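Local coordinates for uncharacterized peroxidase-related protein (PDB 2PFX), which is of unknown function but, as a peroxidase-related member of the AhpD-like carboxymuconolactone decarboxylase family, probably acts as an oxidoreductase, at residues D21-Y26 with E49-F54; S81-C86 with K132-S137; A95-L100 with P104-M109. All blocks are in the same frame, centred on the assembly; numbering follows the deposited sequence. Where two conformers were deposited one is given.

Contact 1: residues D21-Y26 with E49-F54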
# COMPACT_ATOMS: atom_id res chain seq x y z
N ASP A 21 36.13 28.84 13.55
CA ASP A 21 37.37 28.09 13.66
C ASP A 21 37.12 26.65 14.09
O ASP A 21 37.73 25.76 13.51
CB ASP A 21 38.26 28.78 14.67
CG ASP A 21 39.04 29.96 14.15
OD1 ASP A 21 38.89 30.34 12.97
OD2 ASP A 21 39.84 30.49 14.95
N GLU A 22 36.26 26.44 15.09
CA GLU A 22 36.03 25.06 15.54
C GLU A 22 35.42 24.16 14.49
O GLU A 22 35.66 22.94 14.45
CB GLU A 22 35.15 25.09 16.80
CG GLU A 22 35.92 25.51 18.03
CD GLU A 22 37.22 24.77 18.28
OE1 GLU A 22 37.21 23.57 18.64
OE2 GLU A 22 38.29 25.39 18.11
N THR A 23 34.60 24.71 13.60
CA THR A 23 34.01 23.88 12.55
C THR A 23 34.99 23.60 11.42
O THR A 23 35.07 22.51 10.86
CB THR A 23 32.75 24.58 11.99
OG1 THR A 23 31.84 24.87 13.07
CG2 THR A 23 32.10 23.63 11.00
N GLN A 24 35.78 24.62 11.09
CA GLN A 24 36.90 24.48 10.18
C GLN A 24 37.87 23.37 10.60
O GLN A 24 38.27 22.55 9.78
CB GLN A 24 37.68 25.80 10.09
CG GLN A 24 38.89 25.70 9.15
CD GLN A 24 38.44 25.17 7.80
OE1 GLN A 24 37.60 25.82 7.18
NE2 GLN A 24 38.98 24.03 7.40
N LYS A 25 38.24 23.42 11.87
CA LYS A 25 39.11 22.42 12.48
C LYS A 25 38.52 21.02 12.39
O LYS A 25 39.18 20.03 12.06
CB LYS A 25 39.35 22.76 13.96
CG LYS A 25 40.53 23.65 14.25
CD LYS A 25 40.54 24.14 15.68
CE LYS A 25 40.81 22.97 16.62
NZ LYS A 25 40.94 23.43 18.02
N TYR A 26 37.23 20.93 12.67
CA TYR A 26 36.54 19.64 12.68
C TYR A 26 36.57 19.06 11.28
O TYR A 26 36.81 17.90 10.99
CB TYR A 26 35.10 19.82 13.17
CG TYR A 26 34.29 18.54 13.12
CD1 TYR A 26 34.60 17.44 13.92
CD2 TYR A 26 33.20 18.43 12.27
CE1 TYR A 26 33.86 16.28 13.87
CE2 TYR A 26 32.45 17.27 12.21
CZ TYR A 26 32.79 16.21 13.01
OH TYR A 26 32.03 15.06 12.94
N GLU A 49 25.60 24.17 16.81
CA GLU A 49 24.80 23.46 17.80
C GLU A 49 24.07 22.29 17.14
O GLU A 49 23.97 21.19 17.68
CB GLU A 49 23.75 24.36 18.43
CG GLU A 49 24.23 25.31 19.51
CD GLU A 49 25.58 25.95 19.22
OE1 GLU A 49 26.59 25.21 19.30
OE2 GLU A 49 25.63 27.16 18.92
N LYS A 50 23.55 22.54 15.95
CA LYS A 50 22.87 21.50 15.21
C LYS A 50 23.83 20.42 14.77
O LYS A 50 23.55 19.23 14.87
CB LYS A 50 22.14 22.14 14.02
CG LYS A 50 21.03 23.09 14.47
CD LYS A 50 20.06 23.41 13.34
CE LYS A 50 18.95 24.34 13.84
NZ LYS A 50 17.99 23.64 14.74
N LEU A 51 24.99 20.82 14.29
CA LEU A 51 26.03 19.87 13.86
C LEU A 51 26.48 19.01 15.02
O LEU A 51 26.71 17.81 14.96
CB LEU A 51 27.22 20.65 13.31
CG LEU A 51 28.48 19.85 12.96
CD1 LEU A 51 28.21 18.89 11.80
CD2 LEU A 51 29.61 20.81 12.65
N ASN A 52 26.66 19.66 16.18
CA ASN A 52 27.03 18.97 17.40
C ASN A 52 26.03 17.91 17.81
O ASN A 52 26.38 16.80 18.22
CB ASN A 52 27.19 20.01 18.51
CG ASN A 52 28.49 20.78 18.40
OD1 ASN A 52 29.41 20.42 17.67
ND2 ASN A 52 28.54 21.84 19.19
N ALA A 53 24.74 18.23 17.73
CA ALA A 53 23.70 17.29 18.16
C ALA A 53 23.53 16.12 17.21
O ALA A 53 23.23 14.98 17.60
CB ALA A 53 22.37 18.05 18.28
N PHE A 54 23.73 16.45 15.93
CA PHE A 54 23.63 15.45 14.89
C PHE A 54 24.76 14.42 15.06
O PHE A 54 24.58 13.22 15.14
CB PHE A 54 23.69 16.08 13.48
CG PHE A 54 23.70 14.99 12.42
CD1 PHE A 54 22.52 14.33 12.10
CD2 PHE A 54 24.86 14.64 11.78
CE1 PHE A 54 22.53 13.34 11.14
CE2 PHE A 54 24.89 13.66 10.82
CZ PHE A 54 23.70 12.99 10.52
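Thr23, on the first turn of helix 21-34, and Leu51, near the start of helix 48-63, are the residues of closest backbone approach, their CA atoms 9.0 Å apart, so only side chains bridge the gap between the two segments. The bridge rests on one methyl group. Leu51 holds CG anti to its own N (chi1 173°), which sends the branch toward helix 21-34, and its CD2 does all of the close touching. That methyl lies 4.1 Å from CG2 of Thr23, the two side chains meeting at a slant. On its other contact, Leu51 CD2 stands 4.3 Å from CD2 of Tyr26, approaching the ring obliquely. Tyr26 swings its ring toward helix 48-63 because CG is likewise anti to N (chi1 176°). Further along helix 48-63, Thr23 also touches Val48 and Tyr26 touches Thr55, on either side of Leu51 in the sequence. The intervening helix 39-44 completes the apolar cluster: Leu41 touches both Leu51 and Tyr26, and Tyr44 packs on Leu51 while stacking with Phe54. A tetraethylene glycol, probably from the crystallisation liquor, lies beside the tyrosine side chain. With no hydrogen bond or ion pair across it, and only about 102 Å² buried in all, the contact between these segments is van der Waals only, and such a contact probably sets the spacing of the two helices more than their exact register.

Contact 2: residues S81-C86 with K132-S137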
# COMPACT_ATOMS: atom_id res chain seq x y z
N SER A 81 17.67 2.39 4.32
CA SER A 81 17.76 3.30 3.19
C SER A 81 17.21 2.76 1.89
O SER A 81 16.72 3.47 1.04
CB SER A 81 19.24 3.61 2.92
OG SER A 81 19.86 4.10 4.08
N SER A 82 17.36 1.44 1.72
CA SER A 82 16.85 0.81 0.51
C SER A 82 15.33 0.89 0.51
O SER A 82 14.68 1.18 -0.50
CB SER A 82 17.33 -0.64 0.43
OG SER A 82 16.85 -1.28 -0.73
N ILE A 83 14.72 0.60 1.66
CA ILE A 83 13.28 0.62 1.73
C ILE A 83 12.74 2.03 1.53
O ILE A 83 11.71 2.20 0.88
CB ILE A 83 12.76 0.05 3.07
CG1 ILE A 83 13.09 -1.44 3.24
CG2 ILE A 83 11.28 0.33 3.23
CD1 ILE A 83 13.09 -1.89 4.68
N ASN A 84 13.45 3.02 2.07
CA ASN A 84 13.04 4.40 1.87
C ASN A 84 13.57 5.04 0.59
O ASN A 84 13.20 6.19 0.29
CB ASN A 84 13.50 5.28 3.04
CG ASN A 84 12.77 4.93 4.32
OD1 ASN A 84 11.59 4.57 4.30
ND2 ASN A 84 13.48 5.04 5.41
N LYS A 85 14.36 4.32 -0.17
CA LYS A 85 14.92 4.78 -1.44
C LYS A 85 15.62 6.13 -1.31
O LYS A 85 15.45 7.08 -2.09
CB LYS A 85 13.83 4.80 -2.51
CG LYS A 85 13.11 3.48 -2.68
CD LYS A 85 12.71 3.03 -4.06
CE LYS A 85 13.44 1.80 -4.57
NZ LYS A 85 12.61 0.57 -4.70
N CYS A 86 16.44 6.19 -0.27
CA CYS A 86 17.27 7.34 0.02
C CYS A 86 18.61 7.30 -0.69
O CYS A 86 19.54 6.62 -0.28
CB CYS A 86 17.52 7.44 1.53
SG CYS A 86 18.39 9.02 1.86
N LYS A 132 10.79 -4.39 9.25
CA LYS A 132 9.45 -4.28 9.79
C LYS A 132 9.24 -2.98 10.56
O LYS A 132 8.15 -2.36 10.57
CB LYS A 132 9.16 -5.49 10.68
CG LYS A 132 7.71 -5.44 11.18
CD LYS A 132 7.35 -6.67 12.00
CE LYS A 132 5.87 -6.62 12.36
NZ LYS A 132 5.41 -7.98 12.71
N MSE A 133 10.25 -2.50 11.27
CA MSE A 133 10.19 -1.21 11.92
C MSE A 133 10.05 -0.08 10.90
O MSE A 133 9.38 0.91 11.12
CB MSE A 133 11.49 -0.97 12.69
CG MSE A 133 11.57 -1.61 14.06
SE MSE A 133 13.17 -1.21 14.98
CE MSE A 133 12.86 0.66 15.17
N THR A 134 10.71 -0.29 9.77
CA THR A 134 10.73 0.75 8.74
C THR A 134 9.39 0.84 8.06
O THR A 134 8.84 1.94 7.85
CB THR A 134 11.90 0.49 7.78
OG1 THR A 134 13.13 0.64 8.50
CG2 THR A 134 11.92 1.53 6.66
N ARG A 135 8.79 -0.31 7.75
CA ARG A 135 7.47 -0.32 7.11
C ARG A 135 6.27 -0.23 8.04
O ARG A 135 5.20 0.29 7.67
CB ARG A 135 7.36 -1.62 6.30
CG ARG A 135 8.15 -1.55 5.01
CD ARG A 135 9.07 -2.73 4.80
NE ARG A 135 8.47 -3.73 3.93
CZ ARG A 135 9.06 -4.83 3.51
NH1 ARG A 135 10.31 -5.15 3.84
NH2 ARG A 135 8.33 -5.62 2.71
N ALA A 136 6.37 -0.75 9.26
CA ALA A 136 5.17 -0.92 10.08
C ALA A 136 5.52 -1.09 11.53
O ALA A 136 5.19 -2.11 12.13
CB ALA A 136 4.40 -2.13 9.59
N SER A 137 6.18 -0.07 12.07
CA SER A 137 6.59 -0.18 13.46
C SER A 137 5.44 -0.43 14.42
O SER A 137 5.63 -1.07 15.46
CB SER A 137 7.38 1.08 13.86
OG SER A 137 6.65 2.28 13.73
O HOH W 1 9.68 4.04 6.01
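The end of helix 70-84, where the chain turns through a Schellman motif at Lys85 into the N-cap residue Cys86, packs through Ile83 and Asn84 against Thr134 and Arg135 on the last turns of helix 121-136. With Cys89, Cys86 forms a CxxC sequence consistent with the motif of AhpD relatives, and the contact lies just before it. Ile83 and Thr134 point at each other tip to tip, with Ile83 CG2 3.7 Å from Thr134 CG2; in both, CG2 lies anti to the backbone N. Arg135 crosses the isoleucine at about a right angle, its chain bent at chi2 and chi3, so that its CD lies 4.1 Å from Ile83 CD1. With an alanine here, CG2 and CD1 would be gone, and Thr134 CG2 and the methylenes of Arg135 would probably face a gap. The guanidinium itself makes a salt bridge to Glu139 of a fourth subunit. Asn84 crosses the threonine at a slant, OD1 3.9 Å from Thr134 CG2, while its ND2 bonds to Asn172 and Asn169; Thr134 OG1 bonds to Ala130 O and to Asn169 ND2. A water completes the join: it sits 2.6 Å from Asn84 OD1 and 2.9 Å from Thr134 O, placed to donate to either, and that carbonyl also accepts from Arg173 NH2 of a second subunit.

Contact 3: residues A95-L100 with P104-M109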
# COMPACT_ATOMS: atom_id res chain seq x y z
N ALA A 95 28.77 2.24 0.63
CA ALA A 95 30.22 2.34 0.62
C ALA A 95 30.79 1.76 1.90
O ALA A 95 31.73 0.97 1.89
CB ALA A 95 30.69 3.78 0.43
N ALA A 96 30.18 2.18 3.01
CA ALA A 96 30.59 1.73 4.33
C ALA A 96 30.49 0.22 4.47
O ALA A 96 31.42 -0.41 4.99
CB ALA A 96 29.78 2.42 5.42
N VAL A 97 29.40 -0.37 4.00
CA VAL A 97 29.29 -1.84 4.01
C VAL A 97 30.34 -2.45 3.09
O VAL A 97 30.98 -3.47 3.44
CB VAL A 97 27.87 -2.26 3.63
CG1 VAL A 97 27.75 -3.76 3.38
CG2 VAL A 97 26.93 -1.86 4.76
N ARG A 98 30.59 -1.89 1.91
CA ARG A 98 31.60 -2.49 1.03
C ARG A 98 32.97 -2.43 1.72
O ARG A 98 33.75 -3.38 1.65
CB ARG A 98 31.66 -1.79 -0.33
CG ARG A 98 30.38 -1.79 -1.16
CD ARG A 98 30.70 -1.40 -2.57
NE ARG A 98 31.18 -0.04 -2.74
CZ ARG A 98 30.40 1.03 -2.78
NH1 ARG A 98 29.08 0.92 -2.65
NH2 ARG A 98 30.90 2.24 -2.94
N GLN A 99 33.26 -1.31 2.37
CA GLN A 99 34.51 -1.11 3.09
C GLN A 99 34.67 -2.09 4.24
O GLN A 99 35.65 -2.82 4.35
CB GLN A 99 34.57 0.32 3.64
CG GLN A 99 35.87 0.60 4.39
CD GLN A 99 35.84 1.94 5.10
OE1 GLN A 99 34.81 2.60 5.20
NE2 GLN A 99 37.00 2.37 5.59
N LEU A 100 33.73 -2.11 5.16
CA LEU A 100 33.88 -2.84 6.41
C LEU A 100 33.79 -4.34 6.23
O LEU A 100 34.30 -5.08 7.07
CB LEU A 100 32.81 -2.38 7.41
CG LEU A 100 32.92 -0.96 7.93
CD1 LEU A 100 31.75 -0.64 8.86
CD2 LEU A 100 34.24 -0.76 8.66
N PRO A 104 32.24 -6.08 -1.91
CA PRO A 104 31.38 -5.19 -2.70
C PRO A 104 30.02 -5.80 -2.98
O PRO A 104 29.05 -5.02 -2.96
CB PRO A 104 32.19 -4.99 -3.97
CG PRO A 104 33.61 -5.06 -3.49
CD PRO A 104 33.57 -6.24 -2.53
N GLN A 105 29.97 -7.11 -3.21
CA GLN A 105 28.69 -7.75 -3.53
C GLN A 105 27.70 -7.68 -2.38
O GLN A 105 26.49 -7.57 -2.60
CB GLN A 105 28.89 -9.23 -3.93
CG GLN A 105 27.66 -9.78 -4.64
CD GLN A 105 27.48 -11.27 -4.50
OE1 GLN A 105 28.08 -11.91 -3.64
NE2 GLN A 105 26.63 -11.83 -5.35
N LEU A 106 28.20 -7.73 -1.15
CA LEU A 106 27.29 -7.61 -0.02
C LEU A 106 26.65 -6.22 -0.00
O LEU A 106 25.45 -6.09 0.23
CB LEU A 106 28.00 -7.84 1.31
CG LEU A 106 27.15 -7.69 2.58
CD1 LEU A 106 26.09 -8.78 2.60
CD2 LEU A 106 28.03 -7.70 3.82
N GLY A 107 27.47 -5.19 -0.25
CA GLY A 107 26.87 -3.85 -0.31
C GLY A 107 25.78 -3.74 -1.35
O GLY A 107 24.76 -3.09 -1.10
N GLU A 108 26.00 -4.39 -2.50
CA GLU A 108 25.02 -4.25 -3.57
C GLU A 108 23.74 -4.96 -3.23
O GLU A 108 22.62 -4.49 -3.47
CB GLU A 108 25.62 -4.77 -4.88
CG GLU A 108 26.84 -3.97 -5.31
CD GLU A 108 26.43 -2.56 -5.71
OE1 GLU A 108 25.80 -2.48 -6.79
OE2 GLU A 108 26.71 -1.58 -4.99
N MSE A 109 23.91 -6.14 -2.65
CA MSE A 109 22.77 -6.93 -2.21
C MSE A 109 21.92 -6.16 -1.23
O MSE A 109 20.70 -6.18 -1.33
CB MSE A 109 23.23 -8.26 -1.60
CG MSE A 109 23.75 -9.26 -2.61
SE MSE A 109 24.62 -10.72 -1.67
CE MSE A 109 24.27 -11.99 -3.07
O HOH W 2 27.13 -1.19 -2.53
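Val97 and Arg98 supply the apolar surface of helix 87-101 that meets Pro104, Leu106 and Gly107 of helix 104-112. Val97 points its CB toward the partner and keeps CG1 anti to N, which sets that methyl 3.8 Å from Gly107 CA and 4.0 Å from Leu106 CD2. Glu74 and Val78 of helix 70-84 also touch the valine. Beside it the aliphatic part of Arg98 lies over the first turn of the other helix, CD coming within 3.9 Å of Pro104 CA and close to the proline ring carbon CB as well. The backbones are nearest at Arg98 and Pro104. At Gly107 the missing side chain lets Arg98 CG and Val97 CG1 lie against the backbone, since a CB there would fall 2.7 Å from Arg98 CG, a clash.

These segments make an antiparallel helical hairpin, their axes approaching to 7.6 Å with 151° between the N-to-C directions, and a short turn through Asp103 joins them.

The polar interactions gather along one side of the hairpin. A bend at chi3 (-66°) turns the guanidinium of Arg98 back over its own helix, with Ala95 CA against one face, toward the rim. Glu108 OE2 stands 4.2 Å from Arg98 NH1 and well out of the guanidinium plane, so no N-H points at it and attraction is through charge alone; the two flat groups are 66° apart. A water links them instead: it lies in the guanidinium plane, accepts from Arg98 NH1 at 2.9 Å and donates to Glu108 OE2 at 2.5 Å. The C-terminal tail adds further partners: Gln189 O accepts from Arg98 NH2, and Arg191 NH1 forms a salt bridge with Glu108 OE2, while His187 of a third subunit packs on the glutamate.

How the contacts relate
All three contacts join helices, yet their settings differ. Contact 1 is peripheral, about 19 Å from the chain's centre, but its touching residues are mostly buried; it is purely apolar and ties the N-terminal helix 21-34 to helix 48-63. Contacts 2 and 3 lie on the opposite side of that centre, with contact 3 nested inside the chain loop that contact 2 closes and the nearest atoms about 6 Å apart. Both mix apolar contact with a bridging water and adjoin the third subunit, but contact 2 is only partly buried, whereas contact 3 is buried and sets charged groups beside the C-terminal tail.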